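Local coordinates for uncharacterized protein (Pseudomonas aeruginosa, PDB 4E72), which is of unknown function but belongs to the DUF3298 family and is probably a lipoprotein exported from the cytoplasm, at residues G82-K90 against I101-G110; C28-L36 against L68-A79. One frame throughout, in Å; residues are numbered along the deposited sequence.

Interaction 1 (G82-K90 against I101-G110); sequences GWSSYLQAK and IELSSYLFTG
S84, Y86, Q88 and K90 each pair with one residue of the opposite strand, F108, Y106, S104 and E102 respectively, through two backbone hydrogen bonds. The eight bonds hold segments 82-90 and 101-110 together as antiparallel neighbours, their axes 4.6 Å apart. The bond from F108 N to S84 O, 2.9 Å, is almost straight, at 177°. Between these pairs lie the non-hydrogen-bonded ones, where CA-H...O contacts such as S105 CA to Y86 O at 3.1 Å add to the grip.

A water joins side chains to backbone on the more polar stretch of one face: it accepts from Q88 NE2, donates to E102 O and lies 2.7 Å from S104 OG. Q88 suits this place because its extended chain carries the amide to the water. The carboxylate of E102 turns to R92 in a salt bridge, with K90 NZ farther off.

Farther along this face Y86 and Y106 lie side by side and point the same way, Y86 CD1 meeting Y106 CD2 at 3.6 Å with the ring planes at 63°. At the end of the ladder W83 lays its indole across T109: T109 CA sits 3.4 Å from the centroid of the five-membered ring, almost on its normal, a CH-pi contact. W83 CG is anti to its carbonyl carbon (chi1 -72°), which swings the ring over the chain just past the end of the partner strand. G82 and G110, both at positive phi, suit the turns beyond the ladder.

The other face sets a bulky leucine (L87, L103, L107) against a small residue (S105, A89, S85) in each pair. Helix 68-78 packs on part of it, F75 touching S85 and L107, while strands 30-37 and 115-124 flank the hairpin formed by strands 84-95 and 98-108.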
loop_
_atom_site.group_PDB
_atom_site.type_symbol
_atom_site.label_atom_id
_atom_site.label_comp_id
_atom_site.label_asym_id
_atom_site.label_seq_id
_atom_site.Cartn_x
_atom_site.Cartn_y
_atom_site.Cartn_z
ATOM N N GLY A 82 -12.895 5.608 22.678
ATOM C CA GLY A 82 -13.077 6.119 21.326
ATOM C C GLY A 82 -12.034 5.694 20.314
ATOM O O GLY A 82 -12.153 6.032 19.132
ATOM N N TRP A 83 -10.980 4.992 20.769
ATOM C CA TRP A 83 -9.887 4.556 19.888
ATOM C C TRP A 83 -10.334 3.441 18.967
ATOM O O TRP A 83 -11.181 2.624 19.322
ATOM C CB TRP A 83 -8.672 4.103 20.705
ATOM C CG TRP A 83 -7.903 5.198 21.391
ATOM C CD1 TRP A 83 -8.354 6.440 21.741
ATOM C CD2 TRP A 83 -6.568 5.099 21.895
ATOM N NE1 TRP A 83 -7.360 7.137 22.392
ATOM C CE2 TRP A 83 -6.258 6.332 22.514
ATOM C CE3 TRP A 83 -5.571 4.097 21.835
ATOM C CZ2 TRP A 83 -5.006 6.589 23.084
ATOM C CZ3 TRP A 83 -4.324 4.358 22.391
ATOM C CH2 TRP A 83 -4.058 5.582 23.024
ATOM N N SER A 84 -9.738 3.392 17.796
ATOM C CA SER A 84 -10.009 2.359 16.797
ATOM C C SER A 84 -8.797 2.136 15.928
ATOM O O SER A 84 -7.973 3.043 15.725
ATOM C CB SER A 84 -11.217 2.711 15.930
ATOM O OG SER A 84 -11.020 3.942 15.255
ATOM N N SER A 85 -8.709 0.914 15.408
ATOM C CA SER A 85 -7.639 0.490 14.532
ATOM C C SER A 85 -8.235 -0.401 13.434
ATOM O O SER A 85 -8.979 -1.345 13.735
ATOM C CB SER A 85 -6.546 -0.222 15.337
ATOM O OG SER A 85 -5.578 -0.817 14.491
ATOM N N TYR A 86 -7.942 -0.048 12.157
ATOM C CA TYR A 86 -8.394 -0.735 10.943
ATOM C C TYR A 86 -7.195 -1.159 10.150
ATOM O O TYR A 86 -6.314 -0.341 9.907
ATOM C CB TYR A 86 -9.284 0.172 10.047
ATOM C CG TYR A 86 -10.614 0.583 10.636
ATOM C CD1 TYR A 86 -10.701 1.636 11.542
ATOM C CD2 TYR A 86 -11.796 -0.017 10.222
ATOM C CE1 TYR A 86 -11.928 2.027 12.087
ATOM C CE2 TYR A 86 -13.032 0.367 10.754
ATOM C CZ TYR A 86 -13.092 1.396 11.682
ATOM O OH TYR A 86 -14.302 1.788 12.202
ATOM N N LEU A 87 -7.169 -2.420 9.728
ATOM C CA LEU A 87 -6.117 -2.990 8.886
ATOM C C LEU A 87 -6.760 -3.775 7.766
ATOM O O LEU A 87 -7.689 -4.577 8.005
ATOM C CB LEU A 87 -5.161 -3.905 9.677
ATOM C CG LEU A 87 -4.209 -3.257 10.685
ATOM C CD1 LEU A 87 -3.578 -4.340 11.537
ATOM C CD2 LEU A 87 -3.119 -2.443 9.999
ATOM N N GLN A 88 -6.294 -3.541 6.545
ATOM C CA GLN A 88 -6.890 -4.221 5.405
ATOM C C GLN A 88 -5.863 -4.559 4.326
ATOM O O GLN A 88 -5.011 -3.734 3.954
ATOM C CB GLN A 88 -8.037 -3.376 4.810
ATOM C CG GLN A 88 -8.737 -4.065 3.648
ATOM C CD GLN A 88 -9.518 -3.090 2.836
ATOM O OE1 GLN A 88 -10.661 -2.775 3.149
ATOM N NE2 GLN A 88 -8.915 -2.600 1.764
ATOM N N ALA A 89 -5.985 -5.786 3.824
ATOM C CA ALA A 89 -5.207 -6.332 2.720
ATOM C C ALA A 89 -6.166 -6.871 1.694
ATOM O O ALA A 89 -7.073 -7.654 2.043
ATOM C CB ALA A 89 -4.283 -7.434 3.214
ATOM N N LYS A 90 -6.032 -6.392 0.452
ATOM C CA LYS A 90 -6.863 -6.845 -0.670
ATOM C C LYS A 90 -6.029 -6.949 -1.950
ATOM O O LYS A 90 -5.053 -6.205 -2.138
ATOM C CB LYS A 90 -8.126 -5.974 -0.892
ATOM C CG LYS A 90 -7.878 -4.518 -1.269
ATOM C CD LYS A 90 -9.124 -3.883 -1.872
ATOM C CE LYS A 90 -8.780 -2.686 -2.731
ATOM N NZ LYS A 90 -9.977 -2.136 -3.435
ATOM N N ILE A 101 -0.927 -6.796 -4.096
ATOM C CA ILE A 101 -1.714 -6.664 -2.876
ATOM C C ILE A 101 -1.629 -5.229 -2.405
ATOM O O ILE A 101 -0.524 -4.701 -2.261
ATOM C CB ILE A 101 -1.255 -7.668 -1.772
ATOM C CG1 ILE A 101 -1.487 -9.134 -2.247
ATOM C CG2 ILE A 101 -2.006 -7.408 -0.444
ATOM C CD1 ILE A 101 -0.700 -10.165 -1.521
ATOM N N GLU A 102 -2.797 -4.597 -2.198
ATOM C CA GLU A 102 -2.891 -3.236 -1.660
ATOM C C GLU A 102 -3.243 -3.306 -0.176
ATOM O O GLU A 102 -4.169 -4.035 0.218
ATOM C CB GLU A 102 -3.901 -2.372 -2.425
ATOM C CG GLU A 102 -3.603 -0.893 -2.216
ATOM C CD GLU A 102 -4.456 0.149 -2.916
ATOM O OE1 GLU A 102 -4.916 -0.091 -4.057
ATOM O OE2 GLU A 102 -4.601 1.249 -2.335
ATOM N N LEU A 103 -2.490 -2.540 0.640
ATOM C CA LEU A 103 -2.623 -2.476 2.095
ATOM C C LEU A 103 -3.163 -1.137 2.563
ATOM O O LEU A 103 -2.723 -0.099 2.078
ATOM C CB LEU A 103 -1.251 -2.716 2.752
ATOM C CG LEU A 103 -0.428 -3.897 2.208
ATOM C CD1 LEU A 103 1.026 -3.671 2.442
ATOM C CD2 LEU A 103 -0.885 -5.226 2.814
ATOM N N SER A 104 -4.119 -1.167 3.514
ATOM C CA SER A 104 -4.763 0.010 4.119
ATOM C C SER A 104 -4.778 -0.121 5.605
ATOM O O SER A 104 -5.041 -1.202 6.140
ATOM C CB SER A 104 -6.215 0.167 3.655
ATOM O OG SER A 104 -6.340 0.162 2.248
ATOM N N SER A 105 -4.585 0.997 6.269
ATOM C CA SER A 105 -4.667 1.098 7.713
ATOM C C SER A 105 -5.316 2.420 8.076
ATOM O O SER A 105 -5.217 3.399 7.322
ATOM C CB SER A 105 -3.287 0.965 8.356
ATOM O OG SER A 105 -2.428 2.021 7.968
ATOM N N TYR A 106 -5.979 2.435 9.228
ATOM C CA TYR A 106 -6.578 3.613 9.814
ATOM C C TYR A 106 -6.472 3.506 11.341
ATOM O O TYR A 106 -7.057 2.612 11.947
ATOM C CB TYR A 106 -8.023 3.833 9.339
ATOM C CG TYR A 106 -8.625 5.079 9.945
ATOM C CD1 TYR A 106 -8.351 6.337 9.420
ATOM C CD2 TYR A 106 -9.411 5.010 11.093
ATOM C CE1 TYR A 106 -8.870 7.494 10.005
ATOM C CE2 TYR A 106 -9.911 6.160 11.700
ATOM C CZ TYR A 106 -9.646 7.398 11.146
ATOM O OH TYR A 106 -10.178 8.516 11.734
ATOM N N LEU A 107 -5.715 4.422 11.952
ATOM C CA LEU A 107 -5.524 4.448 13.395
ATOM C C LEU A 107 -6.071 5.761 14.026
ATOM O O LEU A 107 -5.700 6.853 13.613
ATOM C CB LEU A 107 -4.022 4.248 13.742
ATOM C CG LEU A 107 -3.650 4.273 15.246
ATOM C CD1 LEU A 107 -4.274 3.096 16.000
ATOM C CD2 LEU A 107 -2.133 4.238 15.441
ATOM N N PHE A 108 -6.956 5.639 15.009
ATOM C CA PHE A 108 -7.478 6.807 15.719
ATOM C C PHE A 108 -7.192 6.655 17.223
ATOM O O PHE A 108 -7.650 5.694 17.833
ATOM C CB PHE A 108 -8.969 7.050 15.427
ATOM C CG PHE A 108 -9.481 8.259 16.180
ATOM C CD1 PHE A 108 -9.172 9.551 15.751
ATOM C CD2 PHE A 108 -10.181 8.109 17.374
ATOM C CE1 PHE A 108 -9.592 10.671 16.484
ATOM C CE2 PHE A 108 -10.598 9.229 18.107
ATOM C CZ PHE A 108 -10.314 10.501 17.646
ATOM N N THR A 109 -6.390 7.579 17.803
ATOM C CA THR A 109 -6.004 7.508 19.214
ATOM C C THR A 109 -6.366 8.812 19.957
ATOM O O THR A 109 -5.552 9.356 20.709
ATOM C CB THR A 109 -4.505 7.118 19.401
ATOM O OG1 THR A 109 -3.648 8.109 18.829
ATOM C CG2 THR A 109 -4.157 5.721 18.849
ATOM N N GLY A 110 -7.615 9.251 19.802
ATOM C CA GLY A 110 -8.131 10.426 20.494
ATOM C C GLY A 110 -7.582 11.780 20.078
ATOM O O GLY A 110 -7.777 12.761 20.798
HETATM O O HOH W 1 -6.275 -2.294 1.213
#

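Interaction 2 (C28-L36 against L68-A79)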
loop_
_atom_site.group_PDB
_atom_site.type_symbol
_atom_site.label_atom_id
_atom_site.label_comp_id
_atom_site.label_asym_id
_atom_site.label_seq_id
_atom_site.Cartn_x
_atom_site.Cartn_y
_atom_site.Cartn_z
ATOM N N CYS A 28 -16.638 2.717 22.637
ATOM C CA CYS A 28 -15.987 1.424 22.900
ATOM C C CYS A 28 -14.856 1.166 21.884
ATOM O O CYS A 28 -15.130 1.122 20.683
ATOM C CB CYS A 28 -16.998 0.279 22.901
ATOM S SG CYS A 28 -16.249 -1.372 23.044
ATOM N N PRO A 29 -13.589 0.979 22.354
ATOM C CA PRO A 29 -12.471 0.672 21.423
ATOM C C PRO A 29 -12.773 -0.533 20.532
ATOM O O PRO A 29 -13.390 -1.506 20.977
ATOM C CB PRO A 29 -11.304 0.406 22.369
ATOM C CG PRO A 29 -11.637 1.226 23.588
ATOM C CD PRO A 29 -13.106 1.013 23.754
ATOM N N LEU A 30 -12.367 -0.428 19.262
ATOM C CA LEU A 30 -12.668 -1.327 18.143
ATOM C C LEU A 30 -11.442 -1.653 17.296
ATOM O O LEU A 30 -10.668 -0.758 16.960
ATOM C CB LEU A 30 -13.705 -0.551 17.269
ATOM C CG LEU A 30 -14.281 -1.140 15.976
ATOM C CD1 LEU A 30 -15.702 -0.619 15.763
ATOM C CD2 LEU A 30 -13.452 -0.713 14.752
ATOM N N VAL A 31 -11.308 -2.926 16.902
ATOM C CA VAL A 31 -10.267 -3.424 15.993
ATOM C C VAL A 31 -10.950 -4.109 14.816
ATOM O O VAL A 31 -11.704 -5.069 15.002
ATOM C CB VAL A 31 -9.185 -4.346 16.626
ATOM C CG1 VAL A 31 -8.208 -4.839 15.555
ATOM C CG2 VAL A 31 -8.424 -3.612 17.719
ATOM N N ASN A 32 -10.678 -3.613 13.610
ATOM C CA ASN A 32 -11.267 -4.163 12.397
ATOM C C ASN A 32 -10.148 -4.669 11.473
ATOM O O ASN A 32 -9.348 -3.874 10.990
ATOM C CB ASN A 32 -12.177 -3.106 11.725
ATOM C CG ASN A 32 -12.907 -3.591 10.495
ATOM O OD1 ASN A 32 -12.323 -4.162 9.561
ATOM N ND2 ASN A 32 -14.197 -3.318 10.448
ATOM N N ILE A 33 -10.071 -5.999 11.278
ATOM C CA ILE A 33 -9.034 -6.656 10.462
ATOM C C ILE A 33 -9.683 -7.431 9.312
ATOM O O ILE A 33 -10.488 -8.331 9.552
ATOM C CB ILE A 33 -8.111 -7.582 11.324
ATOM C CG1 ILE A 33 -7.283 -6.752 12.340
ATOM C CG2 ILE A 33 -7.173 -8.458 10.428
ATOM C CD1 ILE A 33 -6.758 -7.544 13.492
ATOM N N ASP A 34 -9.306 -7.081 8.067
ATOM C CA ASP A 34 -9.781 -7.681 6.820
ATOM C C ASP A 34 -8.573 -8.144 6.011
ATOM O O ASP A 34 -7.999 -7.378 5.240
ATOM C CB ASP A 34 -10.645 -6.668 6.036
ATOM C CG ASP A 34 -11.220 -7.157 4.709
ATOM O OD1 ASP A 34 -11.081 -8.376 4.401
ATOM O OD2 ASP A 34 -11.791 -6.321 3.964
ATOM N N THR A 35 -8.171 -9.399 6.204
ATOM C CA THR A 35 -6.976 -9.896 5.543
ATOM C C THR A 35 -7.304 -11.045 4.570
ATOM O O THR A 35 -8.482 -11.317 4.298
ATOM C CB THR A 35 -5.906 -10.226 6.581
ATOM O OG1 THR A 35 -4.651 -10.347 5.915
ATOM C CG2 THR A 35 -6.236 -11.464 7.429
ATOM N N LEU A 36 -6.237 -11.662 4.005
ATOM C CA LEU A 36 -6.305 -12.708 2.996
ATOM C C LEU A 36 -5.388 -13.891 3.259
ATOM O O LEU A 36 -4.264 -13.731 3.751
ATOM C CB LEU A 36 -5.878 -12.132 1.629
ATOM C CG LEU A 36 -6.671 -11.001 1.001
ATOM C CD1 LEU A 36 -5.866 -10.376 -0.111
ATOM C CD2 LEU A 36 -8.013 -11.492 0.465
ATOM N N LEU A 68 -1.437 -10.907 14.098
ATOM C CA LEU A 68 -2.569 -10.003 14.048
ATOM C C LEU A 68 -3.517 -10.227 15.249
ATOM O O LEU A 68 -4.084 -9.250 15.727
ATOM C CB LEU A 68 -3.311 -10.119 12.699
ATOM C CG LEU A 68 -2.599 -9.385 11.561
ATOM C CD1 LEU A 68 -3.170 -9.784 10.211
ATOM C CD2 LEU A 68 -2.628 -7.840 11.763
ATOM N N ALA A 69 -3.631 -11.477 15.772
ATOM C CA ALA A 69 -4.458 -11.769 16.964
ATOM C C ALA A 69 -3.786 -11.205 18.211
ATOM O O ALA A 69 -4.475 -10.722 19.099
ATOM C CB ALA A 69 -4.672 -13.266 17.118
ATOM N N ALA A 70 -2.427 -11.279 18.284
ATOM C CA ALA A 70 -1.684 -10.695 19.402
ATOM C C ALA A 70 -1.828 -9.161 19.362
ATOM O O ALA A 70 -2.010 -8.548 20.411
ATOM C CB ALA A 70 -0.214 -11.112 19.367
ATOM N N TYR A 71 -1.794 -8.554 18.159
ATOM C CA TYR A 71 -1.956 -7.097 17.999
ATOM C C TYR A 71 -3.354 -6.645 18.459
ATOM O O TYR A 71 -3.467 -5.664 19.189
ATOM C CB TYR A 71 -1.711 -6.632 16.542
ATOM C CG TYR A 71 -2.135 -5.191 16.309
ATOM C CD1 TYR A 71 -1.378 -4.133 16.807
ATOM C CD2 TYR A 71 -3.331 -4.889 15.653
ATOM C CE1 TYR A 71 -1.793 -2.816 16.654
ATOM C CE2 TYR A 71 -3.770 -3.569 15.520
ATOM C CZ TYR A 71 -2.982 -2.536 15.996
ATOM O OH TYR A 71 -3.345 -1.228 15.797
ATOM N N GLU A 72 -4.396 -7.326 17.990
ATOM C CA GLU A 72 -5.796 -7.029 18.318
ATOM C C GLU A 72 -6.010 -7.074 19.842
ATOM O O GLU A 72 -6.534 -6.122 20.406
ATOM C CB GLU A 72 -6.724 -8.007 17.566
ATOM C CG GLU A 72 -8.076 -8.242 18.223
ATOM C CD GLU A 72 -9.000 -9.031 17.332
ATOM O OE1 GLU A 72 -8.927 -10.281 17.355
ATOM O OE2 GLU A 72 -9.764 -8.398 16.570
ATOM N N ARG A 73 -5.516 -8.140 20.499
ATOM C CA ARG A 73 -5.547 -8.344 21.951
ATOM C C ARG A 73 -4.812 -7.188 22.666
ATOM O O ARG A 73 -5.373 -6.599 23.599
ATOM C CB ARG A 73 -4.928 -9.714 22.289
ATOM C CG ARG A 73 -4.641 -10.007 23.757
ATOM C CD ARG A 73 -4.346 -11.493 23.972
ATOM N NE ARG A 73 -3.138 -11.971 23.278
ATOM C CZ ARG A 73 -3.127 -12.843 22.266
ATOM N NH1 ARG A 73 -4.267 -13.329 21.783
ATOM N NH2 ARG A 73 -1.979 -13.232 21.729
ATOM N N GLN A 74 -3.571 -6.868 22.231
ATOM C CA GLN A 74 -2.807 -5.778 22.835
ATOM C C GLN A 74 -3.516 -4.399 22.669
ATOM O O GLN A 74 -3.651 -3.676 23.651
ATOM C CB GLN A 74 -1.389 -5.723 22.270
ATOM C CG GLN A 74 -0.499 -4.717 23.022
ATOM C CD GLN A 74 0.860 -4.517 22.405
ATOM O OE1 GLN A 74 1.330 -5.304 21.579
ATOM N NE2 GLN A 74 1.527 -3.458 22.810
ATOM N N PHE A 75 -4.002 -4.061 21.458
ATOM C CA PHE A 75 -4.680 -2.770 21.219
ATOM C C PHE A 75 -5.915 -2.622 22.098
ATOM O O PHE A 75 -6.080 -1.581 22.722
ATOM C CB PHE A 75 -5.061 -2.591 19.721
ATOM C CG PHE A 75 -5.690 -1.246 19.426
ATOM C CD1 PHE A 75 -4.904 -0.155 19.084
ATOM C CD2 PHE A 75 -7.068 -1.064 19.518
ATOM C CE1 PHE A 75 -5.491 1.100 18.830
ATOM C CE2 PHE A 75 -7.653 0.187 19.264
ATOM C CZ PHE A 75 -6.859 1.255 18.909
ATOM N N LEU A 76 -6.774 -3.659 22.154
ATOM C CA LEU A 76 -7.995 -3.644 22.966
ATOM C C LEU A 76 -7.687 -3.563 24.464
ATOM O O LEU A 76 -8.461 -2.965 25.213
ATOM C CB LEU A 76 -8.869 -4.890 22.673
ATOM C CG LEU A 76 -9.536 -4.982 21.264
ATOM C CD1 LEU A 76 -10.328 -6.262 21.125
ATOM C CD2 LEU A 76 -10.452 -3.775 20.965
ATOM N N ASP A 77 -6.549 -4.130 24.895
ATOM C CA ASP A 77 -6.155 -4.143 26.310
ATOM C C ASP A 77 -5.631 -2.776 26.782
ATOM O O ASP A 77 -5.730 -2.476 27.958
ATOM C CB ASP A 77 -5.090 -5.244 26.576
ATOM C CG ASP A 77 -4.902 -5.602 28.046
ATOM O OD1 ASP A 77 -5.876 -6.106 28.672
ATOM O OD2 ASP A 77 -3.783 -5.392 28.573
ATOM N N SER A 78 -5.081 -1.963 25.898
ATOM C CA SER A 78 -4.490 -0.683 26.302
ATOM C C SER A 78 -5.191 0.553 25.710
ATOM O O SER A 78 -4.845 1.672 26.102
ATOM C CB SER A 78 -3.009 -0.650 25.920
ATOM O OG SER A 78 -2.768 -0.984 24.562
ATOM N N ALA A 79 -6.167 0.366 24.797
ATOM C CA ALA A 79 -6.853 1.485 24.138
ATOM C C ALA A 79 -7.643 2.329 25.110
ATOM O O ALA A 79 -8.213 1.795 26.058
ATOM C CB ALA A 79 -7.773 0.982 23.039
HETATM O O HOH W 2 -10.759 -7.572 14.342
#
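V31 lies at the middle of this contact, reaching helix 68-78 with both methyl groups. Its CG2 meets F75 CD2 at 3.4 Å and L76 CD2 at 3.8 Å, while CG1 approaches the side chain of E72. With CG1 anti to the backbone N (chi1 177°), the two branches spread along the helix, a task for which a beta-branched residue is well shaped.

On one side of V31, I33 sends CD1 against E72 CB, 4.1 Å away, and turns CG2 to L68 CD1. On the other, P29 CB packs on A79 CB at 3.6 Å; the compact alanine just beyond the helix lets the two segments come close. L76 CD2 also covers P29 O, 3.7 Å away.

E72 has two roles: its CB joins the apolar layer, while OE2 binds H18 on strand 12-19. A water 2.6 Å from E72 OE2 lies 2.8 Å from V31 O and may bridge them, although its protons cannot serve every acceptor nearby. T35, near L68, also touches V48 and L52 of helix 44-54.

Helix and strand run nearly antiparallel, at 162°, with axes 8.6 Å apart. Alternate strand residues P29, V31 and I33 meet one stripe of the helix, the pattern of an amphipathic helix packed on a beta-sheet in an alpha/beta layer.

The centres of interactions 1 and 2 lie about 10 Å apart, on the same side of the chain's centre, and both reach the six-stranded mixed sheet, interaction 1 within it and interaction 2 between one of its strands and a helix. Strands 30-37 and 84-95 are parallel neighbours there, so the strand of interaction 2 lies directly beside the hairpin of interaction 1. Along the chain interaction 2 closes first: helix 68-78 ends shortly before strand 84-95 begins. The connection from strand 30-37 to strand 84-95 thus passes through helices 44-54 and 68-78 as a beta-alpha-beta crossover. N32 N bonds to S85 O, and Y71 OH to S85 OG, tying sheet and helix layer into one packed unit.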